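PDB 5GPE: transcriptional regulator, MerR-family from Cupriavidus metallidurans CH34, which binds lead(II) and probably acts as a dimeric, DNA-binding transcriptional regulator of the MerR family that responds to the metal. Local coordinates for residues B[19-23]-B[24-28]; B[47-50]-B[51-54]; B[57-61]-B[62-66]. All coordinates share one frame; numbering follows the deposited sequence.

Interaction 1. Residues B[19-23]-B[24-28]; sequences RFYES and EGLLP
Glu-24 N and Ser-23 OG both donate to the carbonyl oxygen Phe-20 O. Ser-23 OG lies 2.7 Å from Phe-20 O. Its first torsion (chi1 68°) sets OG between its own backbone N and carbonyl carbon and turns it back toward the preceding turn. Glu-24 N reaches Phe-20 O at 3.0 Å. The stretch is the C-terminal end of helix 15-23, closed by a Schellman motif at Gly-25, which has positive phi. Leu-26 N donates to Tyr-21 O at 3.0 Å, and Gly-25 N donates to Glu-22 O at 3.1 Å from well above the carbonyl plane. Glu-22 O also accepts from a water, which in turn accepts from Leu-27 N at 2.8 Å. The carbonyls of Phe-20, Tyr-21 and Glu-22 are thus satisfied by turn amides, with a serine hydroxyl and a water as further donors.

Side chains follow the same turn. Glu-24 CG lies over one face of the Phe-20 ring, 4.3 Å from its centroid, a CH-pi contact. The bend at chi2 carries the Glu-24 carboxylate onward to a salt bridge with Arg-65. Leu-26 CD1 meets Tyr-21 CD1 at 4.0 Å. Tyr-21 OH bonds to Arg-55, and Glu-22 OE2 to Tyr-40. Within the helix-turn-helix region, Tyr-21 and Leu-27 pack on helix 42-56, while Phe-20, Glu-24 and Leu-26 touch helix 61-71.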
ATOM      1  N   ARG B  19      18.477  12.567  -3.338  1.00 17.20           N
ATOM      2  CA  ARG B  19      18.074  13.724  -2.522  1.00 19.07           C
ATOM      3  C   ARG B  19      16.925  13.397  -1.570  1.00 17.82           C
ATOM      4  O   ARG B  19      16.862  13.915  -0.461  1.00 19.66           O
ATOM      5  CB  ARG B  19      17.684  14.920  -3.404  1.00 20.82           C
ATOM      6  CG  ARG B  19      18.857  15.534  -4.128  1.00 23.87           C
ATOM      7  CD  ARG B  19      18.676  17.010  -4.408  1.00 29.87           C
ATOM      8  NE  ARG B  19      19.910  17.525  -4.994  1.00 36.55           N
ATOM      9  CZ  ARG B  19      20.111  17.892  -6.254  1.00 38.94           C
ATOM     10  NH1 ARG B  19      19.139  17.854  -7.161  1.00 36.07           N
ATOM     11  NH2 ARG B  19      21.331  18.314  -6.595  1.00 46.89           N
ATOM     12  N   PHE B  20      16.020  12.538  -2.006  1.00 17.11           N
ATOM     13  CA  PHE B  20      14.946  12.036  -1.116  1.00 17.67           C
ATOM     14  C   PHE B  20      15.533  11.296   0.104  1.00 17.78           C
ATOM     15  O   PHE B  20      15.170  11.570   1.245  1.00 17.73           O
ATOM     16  CB  PHE B  20      14.004  11.122  -1.900  1.00 16.94           C
ATOM     17  CG  PHE B  20      12.955  10.461  -1.065  1.00 16.62           C
ATOM     18  CD1 PHE B  20      12.061  11.219  -0.320  1.00 17.56           C
ATOM     19  CD2 PHE B  20      12.828   9.080  -1.061  1.00 16.15           C
ATOM     20  CE1 PHE B  20      11.075  10.604   0.446  1.00 16.68           C
ATOM     21  CE2 PHE B  20      11.849   8.459  -0.308  1.00 16.40           C
ATOM     22  CZ  PHE B  20      10.970   9.225   0.448  1.00 17.09           C
ATOM     23  N   TYR B  21      16.465  10.377  -0.158  1.00 18.33           N
ATOM     24  CA  TYR B  21      17.144   9.643   0.913  1.00 19.12           C
ATOM     25  C   TYR B  21      17.940  10.562   1.841  1.00 19.89           C
ATOM     26  O   TYR B  21      17.953  10.353   3.051  1.00 22.81           O
ATOM     27  CB  TYR B  21      18.059   8.566   0.336  1.00 19.24           C
ATOM     28  CG  TYR B  21      17.356   7.468  -0.420  1.00 18.82           C
ATOM     29  CD1 TYR B  21      16.018   7.140  -0.176  1.00 19.66           C
ATOM     30  CD2 TYR B  21      18.024   6.751  -1.394  1.00 20.21           C
ATOM     31  CE1 TYR B  21      15.389   6.133  -0.881  1.00 19.57           C
ATOM     32  CE2 TYR B  21      17.399   5.729  -2.098  1.00 20.09           C
ATOM     33  CZ  TYR B  21      16.078   5.437  -1.841  1.00 19.49           C
ATOM     34  OH  TYR B  21      15.440   4.429  -2.514  1.00 17.96           O
ATOM     35  N   GLU B  22      18.561  11.597   1.285  1.00 21.07           N
ATOM     36  CA  GLU B  22      19.217  12.634   2.095  1.00 25.09           C
ATOM     37  C   GLU B  22      18.241  13.355   3.011  1.00 24.68           C
ATOM     38  O   GLU B  22      18.496  13.497   4.205  1.00 27.89           O
ATOM     39  CB  GLU B  22      19.906  13.676   1.216  1.00 28.56           C
ATOM     40  CG  GLU B  22      21.171  13.165   0.566  1.00 31.84           C
ATOM     41  CD  GLU B  22      21.939  14.241  -0.183  1.00 33.92           C
ATOM     42  OE1 GLU B  22      21.303  15.047  -0.904  1.00 36.80           O
ATOM     43  OE2 GLU B  22      23.180  14.250  -0.070  1.00 35.60           O
ATOM     44  N   SER B  23      17.127  13.814   2.446  1.00 25.12           N
ATOM     45  CA  SER B  23      16.095  14.515   3.235  1.00 28.06           C
ATOM     46  C   SER B  23      15.512  13.629   4.349  1.00 28.93           C
ATOM     47  O   SER B  23      15.095  14.137   5.381  1.00 29.19           O
ATOM     48  CB  SER B  23      14.973  15.051   2.340  1.00 29.54           C
ATOM     49  OG  SER B  23      14.219  13.983   1.789  1.00 30.88           O
ATOM     50  N   GLU B  24      15.514  12.311   4.134  1.00 28.60           N
ATOM     51  CA  GLU B  24      15.038  11.335   5.131  1.00 29.47           C
ATOM     52  C   GLU B  24      16.112  10.830   6.122  1.00 27.35           C
ATOM     53  O   GLU B  24      15.829   9.970   6.949  1.00 27.35           O
ATOM     54  CB  GLU B  24      14.379  10.146   4.418  1.00 30.73           C
ATOM     55  CG  GLU B  24      13.050  10.496   3.791  1.00 31.63           C
ATOM     56  CD  GLU B  24      11.997  10.861   4.824  1.00 36.73           C
ATOM     57  OE1 GLU B  24      11.694  10.112   5.806  1.00 38.45           O
ATOM     58  OE2 GLU B  24      11.498  11.965   4.650  1.00 39.82           O
ATOM     59  N   GLY B  25      17.320  11.381   6.064  1.00 26.28           N
ATOM     60  CA  GLY B  25      18.373  11.045   7.019  1.00 27.75           C
ATOM     61  C   GLY B  25      18.997   9.676   6.811  1.00 27.49           C
ATOM     62  O   GLY B  25      19.601   9.137   7.732  1.00 29.52           O
ATOM     63  N   LEU B  26      18.897   9.135   5.598  1.00 25.49           N
ATOM     64  CA  LEU B  26      19.448   7.810   5.289  1.00 24.84           C
ATOM     65  C   LEU B  26      20.869   7.829   4.756  1.00 24.36           C
ATOM     66  O   LEU B  26      21.482   6.776   4.610  1.00 23.14           O
ATOM     67  CB  LEU B  26      18.556   7.081   4.297  1.00 25.03           C
ATOM     68  CG  LEU B  26      17.078   6.949   4.696  1.00 26.79           C
ATOM     69  CD1 LEU B  26      16.349   6.117   3.654  1.00 29.49           C
ATOM     70  CD2 LEU B  26      16.893   6.334   6.071  1.00 26.08           C
ATOM     71  N   LEU B  27      21.420   8.984   4.464  1.00 26.49           N
ATOM     72  CA  LEU B  27      22.780   9.060   3.943  1.00 28.78           C
ATOM     73  C   LEU B  27      23.721   9.858   4.826  1.00 31.45           C
ATOM     74  O   LEU B  27      23.352  10.859   5.314  1.00 32.23           O
ATOM     75  CB  LEU B  27      22.797   9.678   2.561  1.00 31.10           C
ATOM     76  CG  LEU B  27      22.177   8.934   1.393  1.00 34.29           C
ATOM     77  CD1 LEU B  27      22.512   9.585   0.086  1.00 35.97           C
ATOM     78  CD2 LEU B  27      22.657   7.519   1.379  1.00 36.73           C
ATOM     79  N   PRO B  28      24.950   9.414   5.006  1.00 37.44           N
ATOM     80  CA  PRO B  28      25.891  10.208   5.799  1.00 42.18           C
ATOM     81  C   PRO B  28      26.226  11.511   5.083  1.00 47.00           C
ATOM     82  O   PRO B  28      25.939  11.662   3.881  1.00 46.54           O
ATOM     83  CB  PRO B  28      27.125   9.305   5.904  1.00 45.41           C
ATOM     84  CG  PRO B  28      27.059   8.407   4.721  1.00 42.84           C
ATOM     85  CD  PRO B  28      25.641   8.380   4.216  1.00 38.59           C
TER
HETATM   86  O   HOH W   1      20.898  11.728   4.956  1.00 32.83           O

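Interaction 2. Residues B[47-50]-B[51-54]; sequences RLLF and IRRC
Arg-52 N donates to Leu-48 O at 2.9 Å, one of four successive i to i+4 backbone bonds here. The motif is regular alpha-helix, the middle of helix 42-56 in the MerR-type DNA-binding region. Ile-51 N, Arg-53 N and Cys-54 N continue the pattern onto Arg-47 O, Leu-49 O and Phe-50 O.

Leu-49 is flanked by two arginines. Its CD2 methyl sits over one face of the Arg-52 guanidinium, 3.5 Å above the plane and offset toward the rim. The two side chains run side by side and point the same way. Bends at chi2 and chi3 fold Arg-52 back for this, and its NH2 donates to Ala-11 O. Arg-53, from the same following turn, reaches the CB side of Leu-49, with NH1 3.7 Å from Leu-49 CB. That NH1 bonds to Leu-128 O of the second subunit, so this side of the helix faces the dimer partner. Arg-47 NH1 donates to Leu-26 O, while Arg-47 CG touches Ile-51 CD1 at 3.9 Å.

Leu-48 and Ile-51 pack on Tyr-21 of helix 15-23. Phe-50 and Cys-54 turn to helix 61-71 and to Leu-128 of the second subunit. Phe-50 has CG anti to its backbone N (chi1 -180°), which swings the ring alongside Cys-54. The sulfur-aromatic contact is oblique: Cys-54 SG stands 4.0 Å from the Phe-50 ring centroid and 3.5 Å from Phe-50 CE1.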
ATOM      1  N   ARG B  47      26.103   2.697   0.560  1.00 22.57           N
ATOM      2  CA  ARG B  47      24.920   2.991   1.334  1.00 23.66           C
ATOM      3  C   ARG B  47      23.682   2.921   0.441  1.00 22.79           C
ATOM      4  O   ARG B  47      22.731   2.314   0.770  1.00 21.83           O
ATOM      5  CB  ARG B  47      25.035   4.361   1.936  1.00 27.37           C
ATOM      6  CG  ARG B  47      23.765   4.893   2.516  1.00 29.79           C
ATOM      7  CD  ARG B  47      23.408   4.084   3.695  1.00 31.97           C
ATOM      8  NE  ARG B  47      24.416   4.041   4.724  1.00 34.52           N
ATOM      9  CZ  ARG B  47      24.491   4.863   5.747  1.00 33.21           C
ATOM     10  NH1 ARG B  47      23.669   5.849   5.877  1.00 33.01           N
ATOM     11  NH2 ARG B  47      25.414   4.674   6.646  1.00 38.84           N
ATOM     12  N   LEU B  48      23.743   3.531  -0.710  1.00 22.70           N
ATOM     13  CA  LEU B  48      22.638   3.499  -1.667  1.00 22.43           C
ATOM     14  C   LEU B  48      22.295   2.093  -2.127  1.00 21.96           C
ATOM     15  O   LEU B  48      21.119   1.744  -2.246  1.00 21.35           O
ATOM     16  CB  LEU B  48      22.929   4.381  -2.882  1.00 21.74           C
ATOM     17  CG  LEU B  48      22.843   5.890  -2.653  1.00 22.01           C
ATOM     18  CD1 LEU B  48      23.352   6.637  -3.872  1.00 22.16           C
ATOM     19  CD2 LEU B  48      21.405   6.259  -2.316  1.00 21.48           C
ATOM     20  N   LEU B  49      23.322   1.279  -2.343  1.00 21.05           N
ATOM     21  CA  LEU B  49      23.111  -0.112  -2.700  1.00 22.28           C
ATOM     22  C   LEU B  49      22.435  -0.889  -1.562  1.00 20.89           C
ATOM     23  O   LEU B  49      21.548  -1.699  -1.818  1.00 20.38           O
ATOM     24  CB  LEU B  49      24.418  -0.778  -3.133  1.00 24.14           C
ATOM     25  CG  LEU B  49      25.081  -0.177  -4.378  1.00 25.97           C
ATOM     26  CD1 LEU B  49      26.385  -0.907  -4.688  1.00 27.76           C
ATOM     27  CD2 LEU B  49      24.174  -0.193  -5.603  1.00 24.70           C
ATOM     28  N   PHE B  50      22.840  -0.626  -0.321  1.00 18.65           N
ATOM     29  CA  PHE B  50      22.225  -1.234   0.866  1.00 19.29           C
ATOM     30  C   PHE B  50      20.751  -0.862   0.940  1.00 18.44           C
ATOM     31  O   PHE B  50      19.905  -1.720   1.115  1.00 20.12           O
ATOM     32  CB  PHE B  50      22.954  -0.777   2.152  1.00 19.98           C
ATOM     33  CG  PHE B  50      22.391  -1.355   3.426  1.00 20.32           C
ATOM     34  CD1 PHE B  50      21.324  -0.738   4.081  1.00 20.71           C
ATOM     35  CD2 PHE B  50      22.931  -2.506   3.986  1.00 20.14           C
ATOM     36  CE1 PHE B  50      20.810  -1.274   5.256  1.00 20.49           C
ATOM     37  CE2 PHE B  50      22.427  -3.036   5.156  1.00 20.31           C
ATOM     38  CZ  PHE B  50      21.357  -2.430   5.789  1.00 20.37           C
ATOM     39  N   ILE B  51      20.457   0.415   0.769  1.00 15.54           N
ATOM     40  CA  ILE B  51      19.076   0.923   0.749  1.00 19.05           C
ATOM     41  C   ILE B  51      18.245   0.255  -0.362  1.00 18.50           C
ATOM     42  O   ILE B  51      17.110  -0.163  -0.122  1.00 19.29           O
ATOM     43  CB  ILE B  51      19.028   2.463   0.585  1.00 19.43           C
ATOM     44  CG1 ILE B  51      19.620   3.145   1.828  1.00 20.16           C
ATOM     45  CG2 ILE B  51      17.593   2.958   0.385  1.00 20.48           C
ATOM     46  CD1 ILE B  51      19.963   4.596   1.622  1.00 20.35           C
ATOM     47  N   ARG B  52      18.799   0.145  -1.550  1.00 18.84           N
ATOM     48  CA  ARG B  52      18.157  -0.472  -2.684  1.00 19.98           C
ATOM     49  C   ARG B  52      17.772  -1.908  -2.372  1.00 19.70           C
ATOM     50  O   ARG B  52      16.701  -2.293  -2.648  1.00 20.21           O
ATOM     51  CB  ARG B  52      19.037  -0.430  -3.951  1.00 22.42           C
ATOM     52  CG  ARG B  52      18.478  -1.163  -5.164  1.00 24.34           C
ATOM     53  CD  ARG B  52      19.541  -1.957  -5.924  1.00 26.97           C
ATOM     54  NE  ARG B  52      20.264  -1.062  -6.786  1.00 30.64           N
ATOM     55  CZ  ARG B  52      21.308  -1.376  -7.548  1.00 30.22           C
ATOM     56  NH1 ARG B  52      21.800  -2.601  -7.548  1.00 33.91           N
ATOM     57  NH2 ARG B  52      21.843  -0.451  -8.293  1.00 25.78           N
ATOM     58  N   ARG B  53      18.674  -2.670  -1.787  1.00 18.92           N
ATOM     59  CA  ARG B  53      18.387  -4.083  -1.466  1.00 19.83           C
ATOM     60  C   ARG B  53      17.298  -4.215  -0.395  1.00 19.44           C
ATOM     61  O   ARG B  53      16.454  -5.112  -0.469  1.00 21.29           O
ATOM     62  CB  ARG B  53      19.648  -4.824  -1.046  1.00 21.56           C
ATOM     63  CG  ARG B  53      20.682  -4.953  -2.169  1.00 22.87           C
ATOM     64  CD  ARG B  53      21.966  -5.581  -1.670  1.00 24.32           C
ATOM     65  NE  ARG B  53      23.044  -5.384  -2.636  1.00 24.36           N
ATOM     66  CZ  ARG B  53      24.148  -4.655  -2.453  1.00 25.09           C
ATOM     67  NH1 ARG B  53      24.401  -4.017  -1.309  1.00 25.44           N
ATOM     68  NH2 ARG B  53      25.023  -4.569  -3.448  1.00 26.82           N
ATOM     69  N   CYS B  54      17.325  -3.321   0.594  1.00 18.42           N
ATOM     70  CA  CYS B  54      16.296  -3.296   1.623  1.00 18.59           C
ATOM     71  C   CYS B  54      14.920  -2.989   1.043  1.00 18.57           C
ATOM     72  O   CYS B  54      13.928  -3.645   1.395  1.00 18.82           O
ATOM     73  CB  CYS B  54      16.618  -2.271   2.697  1.00 19.41           C
ATOM     74  SG  CYS B  54      18.011  -2.692   3.747  1.00 21.89           S
TER

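Interaction 3. Residues B[57-61]-B[62-66]; sequences KDMTL and DEIRQ
Two flat groups meet Leu-61 and Thr-60: the Arg-65 guanidinium and the Glu-63 carboxylate. Leu-61 O lies over one face of the guanidinium, 3.8 Å from Arg-65 NH2. At the guanidinium edge, in its plane, stands Asp-62 CG. Arg-65 NH2 makes a salt bridge to Asp-62 OD1 at 3.1 Å, and it meets that oxygen from above the carboxylate plane. The guanidinium is shared between two carboxylates, those of Asp-62 and Glu-24. The Glu-63 carboxylate is gripped through OE1, where Thr-60 N donates on the anti side at 2.9 Å and 21° out of the carboxylate plane. The N-H points almost straight at the oxygen (172°).

Thr-60 is the N-cap of helix 61-71. Its OG1 accepts from Glu-63 N at 3.2 Å. With Thr-60 N bound to Glu-63 OE1, the two residues form a capping box. A chi1 of 72° brings Thr-60 OG1 round to the amide of the first turn. The side chains of Thr-60 and Glu-63 cross at about a right angle. Ile-64 N to Thr-60 O, at 3.0 Å, begins the regular helical bonding.

Met-59 lies before the cap. Its CG presses on Glu-63 CB at 3.4 Å, and its CB touches Ile-64 CG1 at 3.9 Å. Met-59 and Ile-64 both pack on Cys-54 of helix 42-56, so the short link between the helices is held to each.

His-88 of helix 79-111 bonds to Glu-63 OE2 and also to Asp-58 OD2. Glu-63 thus closes the capping box with OE1 and reaches the long helix with OE2. A negative carboxylate at this end would also suit the helix dipole and the Thr-60 amide.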
ATOM      1  N   LYS B  57      13.267  -5.770  -0.661  1.00 23.14           N
ATOM      2  CA  LYS B  57      12.684  -6.736   0.292  1.00 22.09           C
ATOM      3  C   LYS B  57      11.521  -6.135   1.106  1.00 20.12           C
ATOM      4  O   LYS B  57      11.241  -6.584   2.208  1.00 20.17           O
ATOM      5  CB  LYS B  57      13.778  -7.319   1.193  1.00 22.34           C
ATOM      6  CG  LYS B  57      14.743  -8.202   0.397  1.00 25.41           C
ATOM      7  CD  LYS B  57      15.967  -8.587   1.182  1.00 27.41           C
ATOM      8  CE  LYS B  57      17.081  -9.120   0.281  1.00 31.23           C
ATOM      9  NZ  LYS B  57      16.692 -10.368  -0.444  1.00 33.66           N
ATOM     10  N   ASP B  58      10.862  -5.121   0.543  1.00 19.93           N
ATOM     11  CA  ASP B  58       9.618  -4.540   1.075  1.00 21.97           C
ATOM     12  C   ASP B  58       9.830  -3.701   2.341  1.00 20.47           C
ATOM     13  O   ASP B  58       8.878  -3.388   3.053  1.00 20.57           O
ATOM     14  CB  ASP B  58       8.591  -5.656   1.340  1.00 23.90           C
ATOM     15  CG  ASP B  58       7.177  -5.137   1.556  1.00 26.88           C
ATOM     16  OD1 ASP B  58       6.702  -4.364   0.706  1.00 34.28           O
ATOM     17  OD2 ASP B  58       6.535  -5.528   2.575  1.00 27.10           O
ATOM     18  N   MET B  59      11.062  -3.346   2.658  1.00 18.87           N
ATOM     19  CA  MET B  59      11.272  -2.601   3.889  1.00 21.62           C
ATOM     20  C   MET B  59      10.876  -1.134   3.750  1.00 17.87           C
ATOM     21  O   MET B  59      11.201  -0.488   2.771  1.00 16.28           O
ATOM     22  CB  MET B  59      12.708  -2.617   4.328  1.00 25.77           C
ATOM     23  CG  MET B  59      13.032  -3.310   5.691  1.00 35.54           C
ATOM     24  SD  MET B  59      13.095  -5.019   5.348  1.00 52.60           S
ATOM     25  CE  MET B  59      14.808  -5.156   4.865  1.00 50.46           C
ATOM     26  N   THR B  60      10.245  -0.614   4.785  1.00 16.98           N
ATOM     27  CA  THR B  60       9.894   0.798   4.827  1.00 17.45           C
ATOM     28  C   THR B  60      11.118   1.630   5.191  1.00 17.91           C
ATOM     29  O   THR B  60      12.122   1.108   5.698  1.00 19.22           O
ATOM     30  CB  THR B  60       8.819   1.086   5.893  1.00 18.20           C
ATOM     31  OG1 THR B  60       9.410   0.971   7.198  1.00 17.77           O
ATOM     32  CG2 THR B  60       7.621   0.125   5.750  1.00 19.57           C
ATOM     33  N   LEU B  61      11.003   2.933   4.994  1.00 18.68           N
ATOM     34  CA  LEU B  61      12.060   3.872   5.397  1.00 20.61           C
ATOM     35  C   LEU B  61      12.390   3.810   6.896  1.00 18.95           C
ATOM     36  O   LEU B  61      13.538   3.979   7.281  1.00 17.20           O
ATOM     37  CB  LEU B  61      11.687   5.304   5.022  1.00 24.78           C
ATOM     38  CG  LEU B  61      12.175   5.871   3.667  1.00 28.17           C
ATOM     39  CD1 LEU B  61      12.250   4.857   2.543  1.00 28.58           C
ATOM     40  CD2 LEU B  61      11.280   7.031   3.268  1.00 34.69           C
ATOM     41  N   ASP B  62      11.379   3.561   7.733  1.00 20.19           N
ATOM     42  CA  ASP B  62      11.581   3.409   9.195  1.00 21.48           C
ATOM     43  C   ASP B  62      12.401   2.164   9.556  1.00 19.61           C
ATOM     44  O   ASP B  62      13.305   2.224  10.394  1.00 18.99           O
ATOM     45  CB  ASP B  62      10.234   3.362   9.935  1.00 23.32           C
ATOM     46  CG  ASP B  62       9.476   4.675   9.839  1.00 24.70           C
ATOM     47  OD1 ASP B  62      10.090   5.735  10.085  1.00 26.71           O
ATOM     48  OD2 ASP B  62       8.275   4.649   9.508  1.00 30.35           O
ATOM     49  N   GLU B  63      12.095   1.041   8.911  1.00 17.93           N
ATOM     50  CA  GLU B  63      12.891  -0.191   9.082  1.00 17.37           C
ATOM     51  C   GLU B  63      14.327  -0.013   8.601  1.00 16.37           C
ATOM     52  O   GLU B  63      15.272  -0.493   9.221  1.00 16.18           O
ATOM     53  CB  GLU B  63      12.244  -1.361   8.341  1.00 18.62           C
ATOM     54  CG  GLU B  63      10.919  -1.829   8.936  1.00 20.80           C
ATOM     55  CD  GLU B  63      10.211  -2.837   8.043  1.00 23.03           C
ATOM     56  OE1 GLU B  63       9.746  -2.461   6.941  1.00 22.94           O
ATOM     57  OE2 GLU B  63      10.156  -4.033   8.423  1.00 28.96           O
ATOM     58  N   ILE B  64      14.488   0.684   7.489  1.00 16.58           N
ATOM     59  CA  ILE B  64      15.816   0.899   6.906  1.00 16.93           C
ATOM     60  C   ILE B  64      16.673   1.788   7.805  1.00 17.08           C
ATOM     61  O   ILE B  64      17.862   1.562   7.956  1.00 17.81           O
ATOM     62  CB  ILE B  64      15.713   1.452   5.467  1.00 17.70           C
ATOM     63  CG1 ILE B  64      15.138   0.370   4.559  1.00 18.05           C
ATOM     64  CG2 ILE B  64      17.080   1.896   4.933  1.00 17.97           C
ATOM     65  CD1 ILE B  64      14.665   0.860   3.203  1.00 20.31           C
ATOM     66  N   ARG B  65      16.035   2.789   8.387  1.00 18.08           N
ATOM     67  CA  ARG B  65      16.636   3.716   9.318  1.00 19.74           C
ATOM     68  C   ARG B  65      17.176   2.873  10.512  1.00 18.22           C
ATOM     69  O   ARG B  65      18.270   3.020  10.921  1.00 15.55           O
ATOM     70  CB  ARG B  65      15.641   4.806   9.762  1.00 23.25           C
ATOM     71  CG  ARG B  65      16.237   6.196   9.892  1.00 30.44           C
ATOM     72  CD  ARG B  65      15.308   7.448   9.780  1.00 36.22           C
ATOM     73  NE  ARG B  65      13.942   7.143   9.438  1.00 39.71           N
ATOM     74  CZ  ARG B  65      13.226   7.718   8.493  1.00 40.38           C
ATOM     75  NH1 ARG B  65      13.700   8.691   7.801  1.00 46.19           N
ATOM     76  NH2 ARG B  65      12.026   7.305   8.244  1.00 35.25           N
ATOM     77  N   GLN B  66      16.352   1.984  11.015  1.00 18.91           N
ATOM     78  CA  GLN B  66      16.716   1.068  12.123  1.00 20.27           C
ATOM     79  C   GLN B  66      17.898   0.173  11.754  1.00 19.46           C
ATOM     80  O   GLN B  66      18.864   0.085  12.513  1.00 18.89           O
ATOM     81  CB  GLN B  66      15.524   0.170  12.622  1.00 23.29           C
ATOM     82  CG  GLN B  66      14.559   0.964  13.486  1.00 27.81           C
ATOM     83  CD  GLN B  66      13.448   0.122  14.113  1.00 33.78           C
ATOM     84  OE1 GLN B  66      13.386  -1.100  13.947  1.00 36.34           O
ATOM     85  NE2 GLN B  66      12.590   0.779  14.876  1.00 40.92           N
TER

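The three contacts pack together in the MerR-type DNA-binding region. Interactions 1 and 2 have centres 12 Å apart. Leu-26 O and Arg-47 NH1, 2.7 Å apart, join them. Interaction 1 meets interaction 3 where Glu-24 OE1 lies 3.2 Å from Arg-65 NH1, and through Phe-20 on Leu-61. Interactions 2 and 3 are nearest, their centres 10 Å apart. Cys-54 CB packs 3.6 Å from Ile-64 CG1. Both also touch the second subunit. A bound lead(II) ion lies about 11 Å from the Phe-50 side chain, and one lies about 12 Å from that of Met-59. Neither residue is a ligand; Cys-113 and Cys-122 are the residues seen to bind lead.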